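Local coordinates for sugar ABC transporter (Agrobacterium radiobacter, PDB 4RXT), which probably binds a pentose such as arabinose outside the cytoplasm as the solute-binding component of an ABC-type sugar importer, at residues K130-P142 with Y162-Q176. Residues are numbered along the deposited sequence; the frame is centred on the assembly and turned at random.
Sequences KEEGDVVIITNTP and YPGLKVVADKYADGQ
Tyr162, just past the end of helix 145-161, turns the edge of its ring to Glu131, OE1 lying 3.5 Å from Tyr162 CD1 with carboxylate and ring planes 85° apart; the phenol OH hydrogen-bonds to Asp118. A type I turn leads to Leu165, and a water links Gly164 N to Glu131 O. Leu165 CD2 lies against the Glu131-Glu132 backbone and reaches Val135 CG1, on the face packed by Leu120 and Ile124 of helix 109-128. From Gly164 O onward the two backbones pair as parallel strands, Val135 N giving to Lys166 O at 2.8 Å in a nearly straight bond (172°). Val168 and Ala169 together lie opposite Val136, a beta bulge: Val168 N bonds to Val135 O, but the next bond is Ile137 N to Ala169 O. Val168 CG1 comes to 3.5 Å from Asp134 CG, and Val168 CG2 touches Val136 CG1. Ala169 CB meets Val136 CG1 at 3.6 Å. Past the bulge, Asp170 runs alongside Ile137, OD1 near CG2; OD2 forms a salt bridge with Arg151. One water ties Asp170 OD1 to Thr139 OG1 and Lys171 O, and sits 4.2 Å above the centre of the Tyr172 ring. With CG anti to its carbonyl carbon (chi1 -70°), Tyr172 sets that ring beside Thr139, Tyr172 CE2 3.5 Å from Thr139 CG2, and against Pro142. After Ala173 N closes on Thr139 O, Gly175 N donates to Asn140 O at 2.9 Å. A water joins Asn140 OD1 to Gly175 O, while the buried ND2, packed on Gly175 CA, finds no hydrogen-bond partner. Asn140 also touches Glu45 and Asn201, two sugar-binding residues. Strand 133-139, helix 145-161 and edge strand 165-172 thus form a beta-alpha-beta crossover in one lobe of the two-lobed periplasmic binding protein fold, the C-terminal ends of both strands facing the arabinose cleft.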
ATOM      1  N   LYS A 130     -19.513  18.988 -11.897  1.00 18.87           N
ATOM      2  CA  LYS A 130     -20.235  17.730 -12.028  1.00 18.47           C
ATOM      3  C   LYS A 130     -19.302  16.540 -11.981  1.00 17.11           C
ATOM      4  O   LYS A 130     -18.106  16.649 -12.167  1.00 19.96           O
ATOM      5  CB  LYS A 130     -21.119  17.740 -13.269  1.00 32.04           C
ATOM      6  CG  LYS A 130     -20.406  17.950 -14.581  1.00 39.39           C
ATOM      7  CD  LYS A 130     -21.326  18.472 -15.687  1.00 38.02           C
ATOM      8  CE  LYS A 130     -21.060  17.719 -16.998  1.00 52.65           C
ATOM      9  NZ  LYS A 130     -21.302  18.456 -18.281  1.00 47.43           N
ATOM     10  N   GLU A 131     -19.883  15.399 -11.676  1.00 16.99           N
ATOM     11  CA  GLU A 131     -19.183  14.116 -11.607  1.00 17.95           C
ATOM     12  C   GLU A 131     -19.207  13.401 -12.976  1.00 15.91           C
ATOM     13  O   GLU A 131     -19.712  12.273 -13.105  1.00 22.43           O
ATOM     14  CB  GLU A 131     -19.817  13.230 -10.524  1.00 19.78           C
ATOM     15  CG  GLU A 131     -19.688  13.828  -9.137  1.00 16.63           C
ATOM     16  CD  GLU A 131     -20.554  13.156  -8.070  1.00 22.95           C
ATOM     17  OE1 GLU A 131     -21.429  12.308  -8.372  1.00 37.55           O
ATOM     18  OE2 GLU A 131     -20.384  13.519  -6.882  1.00 35.99           O
ATOM     19  N   GLU A 132     -18.644  14.044 -13.996  1.00 16.19           N
ATOM     20  CA  GLU A 132     -18.584  13.455 -15.340  1.00 15.45           C
ATOM     21  C   GLU A 132     -17.187  13.548 -15.898  1.00 20.41           C
ATOM     22  O   GLU A 132     -16.441  14.478 -15.610  1.00 20.28           O
ATOM     23  CB  GLU A 132     -19.496  14.172 -16.286  1.00 22.64           C
ATOM     24  CG  GLU A 132     -20.932  14.053 -15.862  1.00 30.27           C
ATOM     25  CD  GLU A 132     -21.820  13.729 -17.032  1.00 61.05           C
ATOM     26  OE1 GLU A 132     -22.399  14.655 -17.634  1.00104.66           O
ATOM     27  OE2 GLU A 132     -21.910  12.532 -17.386  1.00 96.02           O
ATOM     28  N   GLY A 133     -16.838  12.584 -16.725  1.00 17.57           N
ATOM     29  CA  GLY A 133     -15.600  12.659 -17.439  1.00 15.33           C
ATOM     30  C   GLY A 133     -14.856  11.347 -17.470  1.00 14.28           C
ATOM     31  O   GLY A 133     -15.239  10.355 -16.825  1.00 17.08           O
ATOM     32  N   ASP A 134     -13.775  11.373 -18.235  1.00 13.72           N
ATOM     33  CA  ASP A 134     -12.911  10.213 -18.432  1.00 14.17           C
ATOM     34  C   ASP A 134     -11.873  10.107 -17.348  1.00 12.42           C
ATOM     35  O   ASP A 134     -11.232  11.076 -16.986  1.00 12.94           O
ATOM     36  CB  ASP A 134     -12.205  10.248 -19.783  1.00 15.44           C
ATOM     37  CG  ASP A 134     -13.160  10.129 -20.955  1.00 18.00           C
ATOM     38  OD1 ASP A 134     -14.359   9.893 -20.717  1.00 21.23           O
ATOM     39  OD2 ASP A 134     -12.678  10.224 -22.112  1.00 18.82           O
ATOM     40  N   VAL A 135     -11.762   8.916 -16.778  1.00 11.67           N
ATOM     41  CA  VAL A 135     -10.799   8.676 -15.715  1.00 11.32           C
ATOM     42  C   VAL A 135      -9.971   7.439 -16.018  1.00 10.66           C
ATOM     43  O   VAL A 135     -10.350   6.597 -16.844  1.00 13.28           O
ATOM     44  CB  VAL A 135     -11.492   8.554 -14.338  1.00 12.76           C
ATOM     45  CG1 VAL A 135     -12.282   9.831 -14.077  1.00 14.10           C
ATOM     46  CG2 VAL A 135     -12.345   7.281 -14.184  1.00 16.40           C
ATOM     47  N   VAL A 136      -8.840   7.333 -15.320  1.00 10.39           N
ATOM     48  CA  VAL A 136      -7.913   6.228 -15.467  1.00 11.44           C
ATOM     49  C   VAL A 136      -7.453   5.712 -14.106  1.00 10.94           C
ATOM     50  O   VAL A 136      -7.512   6.418 -13.120  1.00 11.23           O
ATOM     51  CB  VAL A 136      -6.688   6.592 -16.356  1.00 13.17           C
ATOM     52  CG1 VAL A 136      -7.154   7.074 -17.718  1.00 13.90           C
ATOM     53  CG2 VAL A 136      -5.783   7.619 -15.737  1.00 15.68           C
ATOM     54  N   ILE A 137      -7.053   4.448 -14.076  1.00 10.04           N
ATOM     55  CA  ILE A 137      -6.421   3.855 -12.944  1.00 12.39           C
ATOM     56  C   ILE A 137      -5.043   3.342 -13.377  1.00 11.49           C
ATOM     57  O   ILE A 137      -4.865   2.760 -14.439  1.00 11.28           O
ATOM     58  CB  ILE A 137      -7.286   2.749 -12.260  1.00 13.77           C
ATOM     59  CG1 ILE A 137      -6.545   2.108 -11.093  1.00 13.89           C
ATOM     60  CG2 ILE A 137      -7.742   1.706 -13.255  1.00 14.81           C
ATOM     61  CD1 ILE A 137      -7.376   1.186 -10.220  1.00 16.39           C
ATOM     62  N   ILE A 138      -4.061   3.606 -12.518  1.00 10.80           N
ATOM     63  CA  ILE A 138      -2.702   3.157 -12.734  1.00 10.27           C
ATOM     64  C   ILE A 138      -2.227   2.431 -11.470  1.00 10.93           C
ATOM     65  O   ILE A 138      -2.247   3.002 -10.356  1.00 13.48           O
ATOM     66  CB  ILE A 138      -1.738   4.320 -13.097  1.00 15.26           C
ATOM     67  CG1 ILE A 138      -2.290   5.156 -14.256  1.00 14.52           C
ATOM     68  CG2 ILE A 138      -0.331   3.769 -13.393  1.00 18.42           C
ATOM     69  CD1 ILE A 138      -1.553   6.457 -14.465  1.00 18.23           C
ATOM     70  N   THR A 139      -1.802   1.192 -11.681  1.00 10.69           N
ATOM     71  CA  THR A 139      -1.419   0.213 -10.665  1.00 11.31           C
ATOM     72  C   THR A 139       0.065  -0.142 -10.811  1.00 11.46           C
ATOM     73  O   THR A 139       0.560  -0.373 -11.906  1.00 12.86           O
ATOM     74  CB  THR A 139      -2.325  -1.051 -10.743  1.00 12.59           C
ATOM     75  OG1 THR A 139      -3.682  -0.640 -10.581  1.00 14.64           O
ATOM     76  CG2 THR A 139      -1.959  -2.059  -9.684  1.00 15.24           C
ATOM     77  N   ASN A 140       0.758  -0.148  -9.684  1.00 10.46           N
ATOM     78  CA  ASN A 140       2.233  -0.275  -9.616  1.00 12.08           C
ATOM     79  C   ASN A 140       2.769  -1.487 -10.379  1.00 10.84           C
ATOM     80  O   ASN A 140       3.692  -1.423 -11.087  1.00 13.16           O
ATOM     81  CB  ASN A 140       2.647  -0.358  -8.125  1.00 13.07           C
ATOM     82  CG  ASN A 140       4.128  -0.232  -7.874  1.00 15.59           C
ATOM     83  OD1 ASN A 140       4.653  -0.853  -6.978  1.00 15.71           O
ATOM     84  ND2 ASN A 140       4.754   0.561  -8.608  1.00 17.25           N
ATOM     85  N   THR A 141       2.111  -2.627 -10.160  1.00 12.15           N
ATOM     86  CA  THR A 141       2.547  -3.914 -10.714  1.00 13.72           C
ATOM     87  C   THR A 141       1.350  -4.887 -10.588  1.00 13.11           C
ATOM     88  O   THR A 141       0.508  -4.725  -9.694  1.00 12.95           O
ATOM     89  CB  THR A 141       3.791  -4.452  -9.966  1.00 15.45           C
ATOM     90  OG1 THR A 141       4.312  -5.641 -10.599  1.00 19.65           O
ATOM     91  CG2 THR A 141       3.495  -4.704  -8.467  1.00 19.39           C
ATOM     92  N   PRO A 142       1.272  -5.900 -11.477  1.00 12.93           N
ATOM     93  CA  PRO A 142       0.132  -6.836 -11.368  1.00 12.54           C
ATOM     94  C   PRO A 142       0.278  -7.895 -10.269  1.00 12.94           C
ATOM     95  O   PRO A 142       1.379  -8.239  -9.854  1.00 15.82           O
ATOM     96  CB  PRO A 142       0.126  -7.516 -12.730  1.00 15.28           C
ATOM     97  CG  PRO A 142       1.529  -7.535 -13.122  1.00 21.21           C
ATOM     98  CD  PRO A 142       2.093  -6.204 -12.661  1.00 14.92           C
ATOM     99  N   TYR A 162     -21.043   6.339  -9.688  1.00 14.10           N
ATOM    100  CA  TYR A 162     -20.588   7.481 -10.528  1.00 14.05           C
ATOM    101  C   TYR A 162     -20.729   7.160 -12.003  1.00 13.87           C
ATOM    102  O   TYR A 162     -19.758   7.107 -12.735  1.00 14.27           O
ATOM    103  CB  TYR A 162     -19.167   7.903 -10.163  1.00 12.28           C
ATOM    104  CG  TYR A 162     -19.016   8.222  -8.692  1.00 13.32           C
ATOM    105  CD1 TYR A 162     -19.702   9.265  -8.143  1.00 14.02           C
ATOM    106  CD2 TYR A 162     -18.245   7.423  -7.844  1.00 13.97           C
ATOM    107  CE1 TYR A 162     -19.590   9.561  -6.789  1.00 13.17           C
ATOM    108  CE2 TYR A 162     -18.140   7.697  -6.486  1.00 17.19           C
ATOM    109  CZ  TYR A 162     -18.823   8.775  -5.956  1.00 15.08           C
ATOM    110  OH  TYR A 162     -18.798   9.076  -4.592  1.00 17.96           O
ATOM    111  N   PRO A 163     -21.979   6.939 -12.456  1.00 15.71           N
ATOM    112  CA  PRO A 163     -22.115   6.531 -13.852  1.00 16.03           C
ATOM    113  C   PRO A 163     -21.644   7.541 -14.913  1.00 18.07           C
ATOM    114  O   PRO A 163     -21.469   7.176 -16.071  1.00 20.63           O
ATOM    115  CB  PRO A 163     -23.630   6.227 -13.974  1.00 20.97           C
ATOM    116  CG  PRO A 163     -24.246   7.131 -12.939  1.00 21.64           C
ATOM    117  CD  PRO A 163     -23.289   7.069 -11.786  1.00 17.91           C
ATOM    118  N   GLY A 164     -21.446   8.808 -14.505  1.00 15.83           N
ATOM    119  CA  GLY A 164     -20.961   9.855 -15.400  1.00 16.89           C
ATOM    120  C   GLY A 164     -19.446   9.805 -15.611  1.00 14.47           C
ATOM    121  O   GLY A 164     -18.929  10.479 -16.506  1.00 17.31           O
ATOM    122  N   LEU A 165     -18.758   9.026 -14.768  1.00 13.92           N
ATOM    123  CA  LEU A 165     -17.323   8.760 -14.928  1.00 13.68           C
ATOM    124  C   LEU A 165     -17.128   7.539 -15.821  1.00 15.08           C
ATOM    125  O   LEU A 165     -17.801   6.478 -15.664  1.00 20.47           O
ATOM    126  CB  LEU A 165     -16.639   8.553 -13.595  1.00 12.49           C
ATOM    127  CG  LEU A 165     -16.759   9.747 -12.634  1.00 14.84           C
ATOM    128  CD1 LEU A 165     -16.021   9.388 -11.353  1.00 15.68           C
ATOM    129  CD2 LEU A 165     -16.233  11.055 -13.225  1.00 14.07           C
ATOM    130  N   LYS A 166     -16.226   7.675 -16.801  1.00 13.51           N
ATOM    131  CA  LYS A 166     -15.961   6.580 -17.716  1.00 14.16           C
ATOM    132  C   LYS A 166     -14.491   6.175 -17.508  1.00 15.34           C
ATOM    133  O   LYS A 166     -13.599   6.991 -17.679  1.00 13.81           O
ATOM    134  CB  LYS A 166     -16.225   7.030 -19.160  1.00 16.81           C
ATOM    135  CG  LYS A 166     -15.882   5.978 -20.229  1.00 18.70           C
ATOM    136  CD  LYS A 166     -16.136   6.424 -21.666  1.00 28.47           C
ATOM    137  CE  LYS A 166     -16.248   5.210 -22.578  1.00 43.39           C
ATOM    138  NZ  LYS A 166     -16.016   5.529 -24.011  1.00 47.70           N
ATOM    139  N   VAL A 167     -14.254   4.905 -17.175  1.00 14.27           N
ATOM    140  CA  VAL A 167     -12.913   4.369 -17.070  1.00 14.02           C
ATOM    141  C   VAL A 167     -12.387   4.051 -18.459  1.00 13.22           C
ATOM    142  O   VAL A 167     -12.840   3.097 -19.123  1.00 22.50           O
ATOM    143  CB  VAL A 167     -12.824   3.163 -16.118  1.00 18.21           C
ATOM    144  CG1 VAL A 167     -11.381   2.765 -15.898  1.00 18.08           C
ATOM    145  CG2 VAL A 167     -13.445   3.484 -14.774  1.00 17.62           C
ATOM    146  N   VAL A 168     -11.440   4.855 -18.920  1.00 14.03           N
ATOM    147  CA  VAL A 168     -10.892   4.757 -20.263  1.00 15.94           C
ATOM    148  C   VAL A 168      -9.520   4.098 -20.336  1.00 15.25           C
ATOM    149  O   VAL A 168      -9.057   3.777 -21.408  1.00 20.02           O
ATOM    150  CB  VAL A 168     -10.890   6.114 -21.012  1.00 14.11           C
ATOM    151  CG1 VAL A 168     -12.288   6.704 -21.043  1.00 19.95           C
ATOM    152  CG2 VAL A 168      -9.940   7.121 -20.366  1.00 15.96           C
ATOM    153  N   ALA A 169      -8.867   3.916 -19.197  1.00 11.50           N
ATOM    154  CA  ALA A 169      -7.593   3.177 -19.154  1.00 12.68           C
ATOM    155  C   ALA A 169      -7.406   2.561 -17.787  1.00 12.58           C
ATOM    156  O   ALA A 169      -7.814   3.137 -16.753  1.00 14.03           O
ATOM    157  CB  ALA A 169      -6.405   4.037 -19.532  1.00 16.86           C
ATOM    158  N   ASP A 170      -6.802   1.372 -17.800  1.00 13.06           N
ATOM    159  CA  ASP A 170      -6.561   0.592 -16.590  1.00 13.42           C
ATOM    160  C   ASP A 170      -5.182   0.001 -16.801  1.00 12.89           C
ATOM    161  O   ASP A 170      -5.043  -0.976 -17.504  1.00 16.25           O
ATOM    162  CB  ASP A 170      -7.679  -0.429 -16.503  1.00 17.92           C
ATOM    163  CG  ASP A 170      -7.611  -1.367 -15.321  1.00 27.98           C
ATOM    164  OD1 ASP A 170      -6.633  -1.444 -14.564  1.00 27.37           O
ATOM    165  OD2 ASP A 170      -8.608  -2.109 -15.182  1.00 57.21           O
ATOM    166  N   LYS A 171      -4.156   0.687 -16.291  1.00 14.23           N
ATOM    167  CA  LYS A 171      -2.770   0.419 -16.691  1.00 12.82           C
ATOM    168  C   LYS A 171      -1.954  -0.083 -15.517  1.00 11.00           C
ATOM    169  O   LYS A 171      -2.247   0.255 -14.344  1.00 13.37           O
ATOM    170  CB  LYS A 171      -2.101   1.691 -17.243  1.00 17.91           C
ATOM    171  CG  LYS A 171      -2.638   2.113 -18.582  1.00 22.54           C
ATOM    172  CD  LYS A 171      -1.993   1.217 -19.615  1.00 38.94           C
ATOM    173  CE  LYS A 171      -2.134   1.717 -21.033  1.00 44.06           C
ATOM    174  NZ  LYS A 171      -2.217   0.506 -21.890  1.00 52.32           N
ATOM    175  N   TYR A 172      -0.942  -0.880 -15.843  1.00 14.13           N
ATOM    176  CA  TYR A 172       0.012  -1.377 -14.853  1.00 13.11           C
ATOM    177  C   TYR A 172       1.388  -0.953 -15.237  1.00 13.59           C
ATOM    178  O   TYR A 172       1.757  -0.991 -16.410  1.00 15.57           O
ATOM    179  CB  TYR A 172      -0.002  -2.908 -14.804  1.00 14.21           C
ATOM    180  CG  TYR A 172      -1.280  -3.500 -14.193  1.00 13.20           C
ATOM    181  CD1 TYR A 172      -2.415  -3.753 -14.968  1.00 19.91           C
ATOM    182  CD2 TYR A 172      -1.341  -3.786 -12.847  1.00 15.37           C
ATOM    183  CE1 TYR A 172      -3.566  -4.281 -14.406  1.00 19.16           C
ATOM    184  CE2 TYR A 172      -2.464  -4.317 -12.288  1.00 14.72           C
ATOM    185  CZ  TYR A 172      -3.570  -4.591 -13.071  1.00 18.82           C
ATOM    186  OH  TYR A 172      -4.698  -5.145 -12.460  1.00 19.87           O
ATOM    187  N   ALA A 173       2.146  -0.608 -14.219  1.00 15.84           N
ATOM    188  CA  ALA A 173       3.540  -0.232 -14.387  1.00 13.63           C
ATOM    189  C   ALA A 173       4.403  -1.480 -14.049  1.00 16.21           C
ATOM    190  O   ALA A 173       3.901  -2.636 -14.042  1.00 18.67           O
ATOM    191  CB  ALA A 173       3.883   1.020 -13.525  1.00 12.45           C
ATOM    192  N   ASP A 174       5.708  -1.241 -13.874  1.00 17.88           N
ATOM    193  CA  ASP A 174       6.726  -2.251 -13.573  1.00 17.73           C
ATOM    194  C   ASP A 174       7.391  -1.960 -12.218  1.00 13.42           C
ATOM    195  O   ASP A 174       8.587  -2.235 -12.002  1.00 18.25           O
ATOM    196  CB  ASP A 174       7.796  -2.247 -14.669  1.00 14.40           C
ATOM    197  CG  ASP A 174       8.514  -0.939 -14.786  1.00 19.99           C
ATOM    198  OD1 ASP A 174       8.154   0.045 -14.085  1.00 16.30           O
ATOM    199  OD2 ASP A 174       9.460  -0.925 -15.600  1.00 24.58           O
ATOM    200  N   GLY A 175       6.621  -1.374 -11.313  1.00 14.39           N
ATOM    201  CA  GLY A 175       7.122  -1.063 -10.012  1.00 16.24           C
ATOM    202  C   GLY A 175       7.951   0.195  -9.867  1.00 14.69           C
ATOM    203  O   GLY A 175       8.357   0.478  -8.772  1.00 15.31           O
ATOM    204  N   GLN A 176       8.170   0.945 -10.941  1.00 13.91           N
ATOM    205  CA  GLN A 176       8.958   2.178 -10.866  0.50 13.66           C
ATOM    206  C   GLN A 176       8.128   3.447 -11.078  1.00 12.08           C
ATOM    207  O   GLN A 176       7.330   3.556 -12.005  1.00 13.74           O
ATOM    208  CB  GLN A 176      10.087   2.163 -11.887  0.50 18.14           C
ATOM    209  CG  GLN A 176      10.890   0.894 -11.902  0.50 17.98           C
ATOM    210  CD  GLN A 176      11.924   0.924 -12.991  0.50 35.60           C
ATOM    211  OE1 GLN A 176      13.035   1.387 -12.792  0.50 35.80           O
ATOM    212  NE2 GLN A 176      11.558   0.437 -14.156  0.50 61.98           N
TER
HETATM  213  O   HOH W   1     -21.396  10.311 -12.057  1.00 21.77           O
HETATM  214  O   HOH W   2      -4.661  -0.455 -13.062  1.00 16.76           O
HETATM  215  O   HOH W   3       7.559  -0.693  -6.460  1.00 20.64           O